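Side-chain contacts in galactonate dehydratase (Zobellia galactanivorans, PDB 5OLC), which belongs to the enolase superfamily, pairing a mandelate racemase/muconate lactonizing enzyme N-terminal domain with an enolase-like C-terminal barrel domain: residues A[48-53]-A[118-123]; A[314-319]-A[362-367]. One frame throughout, in Å; residues are numbered along the deposited sequence.

Overall arrangement
From the N terminus, the chain first builds a three-stranded antiparallel sheet, whose third strand, 51-56, is an outermost one. Contact 1 (48-53 with 118-123) returns to the entry of that strand from the end of helix 101-120, closing a largely helical loop inside the N-terminal domain. The chain then runs through the barrel, and contact 2 (314-319 with 362-367) closes a shorter loop between helix 309-321 and the segment after strand 360-362. The two loops follow in series, neither nested nor crossed. Their centres lie about 15 Å apart, and they touch where Pro367 packs on Gly118, Lys119, Asn122 and Leu123, joining the N-terminal domain to the barrel domain.

Contact 1 (A[48-53]-A[118-123]); sequences DGTYGW and GKLLNL
Lys119, in the last turn of helix 101-120, reaches across to Tyr51 at the start of strand 51-56, a helix-against-sheet contact within the N-terminal domain of this enolase-superfamily fold. Its NZ donates a hydrogen bond to the backbone Tyr51 O at 3.0 Å. The donor stands above the carbonyl plane, 55° out of it, well away from a lone-pair direction. The same ammonium lies obliquely beside the Tyr51 ring, with NZ 3.4 Å from CE2. Lys119 starts with CG beside its own backbone N (chi1 -72°) and is extended from there, which carries NZ the full length of the chain to the strand. A lighter apolar touch pairs Thr50 CG2 with Leu120 CD2 at 4.2 Å.

The next shell holds these groups in position. Asp115, one turn earlier on the helix, forms a salt bridge to Lys119 NZ through OD2 and also accepts a hydrogen bond from Trp53 N, so a single carboxylate links the lysine to the strand. The phenol of Tyr51 is hydrogen-bonded at OH to Asp372, and Lys43 makes a cation-pi contact with its ring. Beyond Leu120 the helix ends in a Schellman motif: Asn122, with positive phi, is the C-prime residue, and Leu123 N bonds to Gly118 O at 2.9 Å. On the strand side, Asp48 OD1 accepts a hydrogen bond from Thr50 OG1 at 3.0 Å, met on the anti side and 28° out of the carboxylate plane.

Contact 2 (A[314-319]-A[362-367]); sequences AAVHLV and EVPCTP
His317, Val316 and Val363 have the most surface buried where helix 309-321 meets the segment after strand 360-362, within the enolase-like C-terminal barrel domain; Pro364 has nearly as much buried. The Val316 side of the contact is apolar. Val316 points toward the loop, and its CG1, set anti to the backbone N (chi1 -173°), makes all of its near contacts: CG1 lies 4.0 Å from Pro364 CD and 4.2 Å from Val363 CG2. One methyl thus meets two successive loop residues, at the position where the backbones come nearest, the CA atoms of Val316 and Val363 being 6.3 Å apart.

His317 starts off to one side of the loop, but the end of its imidazole swings nearer. With CG beside the backbone N (chi1 -72°), the ring meets the Pro364 ring obliquely. Both of its nitrogens have polar partners beyond the two segments: ND1 is hydrogen-bonded to the backbone N of Ser126, and NE2 makes a weak hydrogen bond to Leu369 O. The firmer bond to Ser126, with the weak one to Leu369 O, would limit rotation of the ring and connects the helix to the short helix 125-128 as well as to the loop. Ile354 of strand 350-357 packs against both Val316 and Pro364, and Val363 also rests on Ile137 of strand 136-142. The shortest approach between the segments is His317 NE2 to Pro364 CG, at 3.5 Å.

Contact 1 (A[48-53]-A[118-123])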
# COMPACT_ATOMS: atom_id res chain seq x y z
N ASP A 48 22.69 -51.42 -4.38
CA ASP A 48 23.97 -51.61 -5.07
C ASP A 48 25.21 -51.10 -4.28
O ASP A 48 26.30 -51.01 -4.83
CB ASP A 48 23.91 -50.96 -6.46
CG ASP A 48 23.32 -49.58 -6.38
OD1 ASP A 48 23.98 -48.70 -5.82
OD2 ASP A 48 22.13 -49.42 -6.74
N GLY A 49 25.03 -50.77 -3.01
CA GLY A 49 26.15 -50.33 -2.19
C GLY A 49 26.73 -48.96 -2.47
O GLY A 49 27.84 -48.65 -2.01
N THR A 50 25.99 -48.13 -3.22
CA THR A 50 26.35 -46.74 -3.46
C THR A 50 25.87 -46.00 -2.23
O THR A 50 24.68 -46.09 -1.88
CB THR A 50 25.69 -46.20 -4.73
OG1 THR A 50 26.31 -46.81 -5.86
CG2 THR A 50 25.80 -44.69 -4.85
N TYR A 51 26.80 -45.34 -1.53
CA TYR A 51 26.44 -44.55 -0.36
C TYR A 51 26.55 -43.08 -0.68
O TYR A 51 27.15 -42.71 -1.68
CB TYR A 51 27.23 -44.93 0.88
CG TYR A 51 28.73 -44.71 0.78
CD1 TYR A 51 29.58 -45.75 0.43
CD2 TYR A 51 29.30 -43.51 1.20
CE1 TYR A 51 30.96 -45.57 0.39
CE2 TYR A 51 30.68 -43.32 1.18
CZ TYR A 51 31.51 -44.36 0.78
OH TYR A 51 32.86 -44.18 0.73
N GLY A 52 25.94 -42.27 0.17
CA GLY A 52 25.93 -40.81 0.11
C GLY A 52 25.92 -40.25 1.51
O GLY A 52 25.17 -40.73 2.37
N TRP A 53 26.80 -39.26 1.76
CA TRP A 53 26.92 -38.61 3.07
C TRP A 53 26.19 -37.25 3.14
O TRP A 53 26.30 -36.42 2.24
CB TRP A 53 28.41 -38.49 3.49
CG TRP A 53 29.01 -39.78 3.98
CD1 TRP A 53 29.92 -40.56 3.34
CD2 TRP A 53 28.73 -40.44 5.23
NE1 TRP A 53 30.24 -41.66 4.11
CE2 TRP A 53 29.50 -41.62 5.27
CE3 TRP A 53 27.92 -40.13 6.33
CZ2 TRP A 53 29.49 -42.49 6.37
CZ3 TRP A 53 27.89 -41.00 7.41
CH2 TRP A 53 28.69 -42.15 7.42
N GLY A 118 25.61 -37.56 -7.57
CA GLY A 118 26.93 -37.17 -8.05
C GLY A 118 27.77 -38.39 -8.38
O GLY A 118 28.28 -38.51 -9.50
N LYS A 119 27.85 -39.33 -7.42
CA LYS A 119 28.55 -40.60 -7.57
C LYS A 119 27.93 -41.41 -8.75
O LYS A 119 28.62 -41.67 -9.74
CB LYS A 119 28.53 -41.38 -6.24
CG LYS A 119 29.44 -40.76 -5.15
CD LYS A 119 29.12 -41.29 -3.74
CE LYS A 119 30.24 -41.12 -2.73
NZ LYS A 119 29.77 -41.23 -1.33
N LEU A 120 26.62 -41.74 -8.64
CA LEU A 120 25.74 -42.45 -9.58
C LEU A 120 25.98 -42.02 -11.05
O LEU A 120 26.16 -42.88 -11.92
CB LEU A 120 24.28 -42.11 -9.18
CG LEU A 120 23.16 -43.15 -9.25
CD1 LEU A 120 22.99 -43.76 -10.67
CD2 LEU A 120 23.29 -44.17 -8.19
N LEU A 121 25.94 -40.70 -11.32
CA LEU A 121 26.12 -40.15 -12.68
C LEU A 121 27.56 -39.72 -12.96
O LEU A 121 27.82 -39.06 -13.97
CB LEU A 121 25.12 -38.99 -12.95
CG LEU A 121 23.62 -39.32 -12.91
CD1 LEU A 121 22.80 -38.07 -13.00
CD2 LEU A 121 23.23 -40.27 -14.01
N ASN A 122 28.49 -40.08 -12.07
CA ASN A 122 29.94 -39.83 -12.13
C ASN A 122 30.33 -38.38 -12.45
O ASN A 122 31.23 -38.13 -13.25
CB ASN A 122 30.63 -40.80 -13.08
CG ASN A 122 31.96 -41.22 -12.52
OD1 ASN A 122 32.98 -40.54 -12.71
ND2 ASN A 122 31.96 -42.28 -11.71
N LEU A 123 29.66 -37.43 -11.78
CA LEU A 123 29.88 -35.99 -11.94
C LEU A 123 29.88 -35.27 -10.59
O LEU A 123 29.10 -35.68 -9.72
CB LEU A 123 28.75 -35.38 -12.79
CG LEU A 123 28.83 -35.52 -14.30
CD1 LEU A 123 27.55 -35.04 -14.93
CD2 LEU A 123 30.01 -34.73 -14.86

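Contact 2 (A[314-319]-A[362-367])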
# COMPACT_ATOMS: atom_id res chain seq x y z
N ALA A 314 28.82 -29.21 0.40
CA ALA A 314 27.54 -28.79 -0.17
C ALA A 314 27.58 -27.29 -0.55
O ALA A 314 27.11 -26.92 -1.63
CB ALA A 314 26.42 -29.07 0.82
N ALA A 315 28.22 -26.44 0.31
CA ALA A 315 28.41 -25.01 0.04
C ALA A 315 29.42 -24.81 -1.07
O ALA A 315 29.16 -23.99 -1.94
CB ALA A 315 28.83 -24.27 1.28
N VAL A 316 30.52 -25.58 -1.09
CA VAL A 316 31.53 -25.48 -2.17
C VAL A 316 30.82 -25.65 -3.51
O VAL A 316 30.96 -24.81 -4.40
CB VAL A 316 32.70 -26.50 -2.06
CG1 VAL A 316 33.76 -26.21 -3.11
CG2 VAL A 316 33.32 -26.53 -0.66
N HIS A 317 30.02 -26.72 -3.62
CA HIS A 317 29.28 -27.04 -4.82
C HIS A 317 28.14 -26.07 -5.09
O HIS A 317 27.86 -25.82 -6.26
CB HIS A 317 28.82 -28.50 -4.80
CG HIS A 317 29.98 -29.43 -5.01
ND1 HIS A 317 30.28 -29.92 -6.27
CD2 HIS A 317 30.95 -29.81 -4.15
CE1 HIS A 317 31.38 -30.65 -6.12
NE2 HIS A 317 31.83 -30.61 -4.86
N LEU A 318 27.54 -25.46 -4.05
CA LEU A 318 26.48 -24.48 -4.30
C LEU A 318 27.03 -23.14 -4.80
O LEU A 318 26.54 -22.67 -5.83
CB LEU A 318 25.52 -24.30 -3.13
CG LEU A 318 24.27 -23.50 -3.49
CD1 LEU A 318 23.01 -24.35 -3.41
CD2 LEU A 318 24.19 -22.21 -2.70
N VAL A 319 28.05 -22.54 -4.12
CA VAL A 319 28.61 -21.26 -4.58
C VAL A 319 29.31 -21.43 -5.96
O VAL A 319 29.33 -20.48 -6.76
CB VAL A 319 29.47 -20.45 -3.55
CG1 VAL A 319 29.18 -20.84 -2.10
CG2 VAL A 319 30.96 -20.48 -3.85
N GLU A 362 39.49 -24.37 -4.22
CA GLU A 362 39.29 -24.89 -5.56
C GLU A 362 38.24 -25.98 -5.55
O GLU A 362 38.40 -27.00 -4.87
CB GLU A 362 40.62 -25.41 -6.11
CG GLU A 362 40.66 -25.71 -7.60
CD GLU A 362 42.03 -26.20 -8.04
OE1 GLU A 362 43.01 -25.43 -7.92
OE2 GLU A 362 42.13 -27.38 -8.44
N VAL A 363 37.17 -25.76 -6.32
CA VAL A 363 36.03 -26.67 -6.44
C VAL A 363 36.52 -28.03 -6.95
O VAL A 363 37.26 -28.07 -7.93
CB VAL A 363 34.91 -26.06 -7.35
CG1 VAL A 363 33.67 -26.97 -7.41
CG2 VAL A 363 34.51 -24.66 -6.89
N PRO A 364 36.17 -29.16 -6.27
CA PRO A 364 36.61 -30.47 -6.75
C PRO A 364 35.80 -30.99 -7.96
O PRO A 364 34.64 -30.60 -8.15
CB PRO A 364 36.47 -31.37 -5.52
CG PRO A 364 35.33 -30.78 -4.78
CD PRO A 364 35.32 -29.29 -5.06
N CYS A 365 36.40 -31.89 -8.74
CA CYS A 365 35.84 -32.50 -9.95
C CYS A 365 35.38 -33.94 -9.72
O CYS A 365 34.80 -34.55 -10.62
CB CYS A 365 36.85 -32.42 -11.09
SG CYS A 365 37.98 -31.01 -10.96
N THR A 366 35.65 -34.46 -8.51
CA THR A 366 35.31 -35.81 -8.03
C THR A 366 33.78 -36.06 -8.01
O THR A 366 33.04 -35.11 -7.72
CB THR A 366 35.94 -36.02 -6.64
OG1 THR A 366 35.44 -35.02 -5.74
CG2 THR A 366 37.47 -35.96 -6.66
N PRO A 367 33.29 -37.29 -8.30
CA PRO A 367 31.82 -37.52 -8.29
C PRO A 367 31.17 -37.33 -6.92
O PRO A 367 31.64 -37.88 -5.91
CB PRO A 367 31.66 -38.97 -8.78
CG PRO A 367 32.97 -39.35 -9.34
CD PRO A 367 34.02 -38.52 -8.66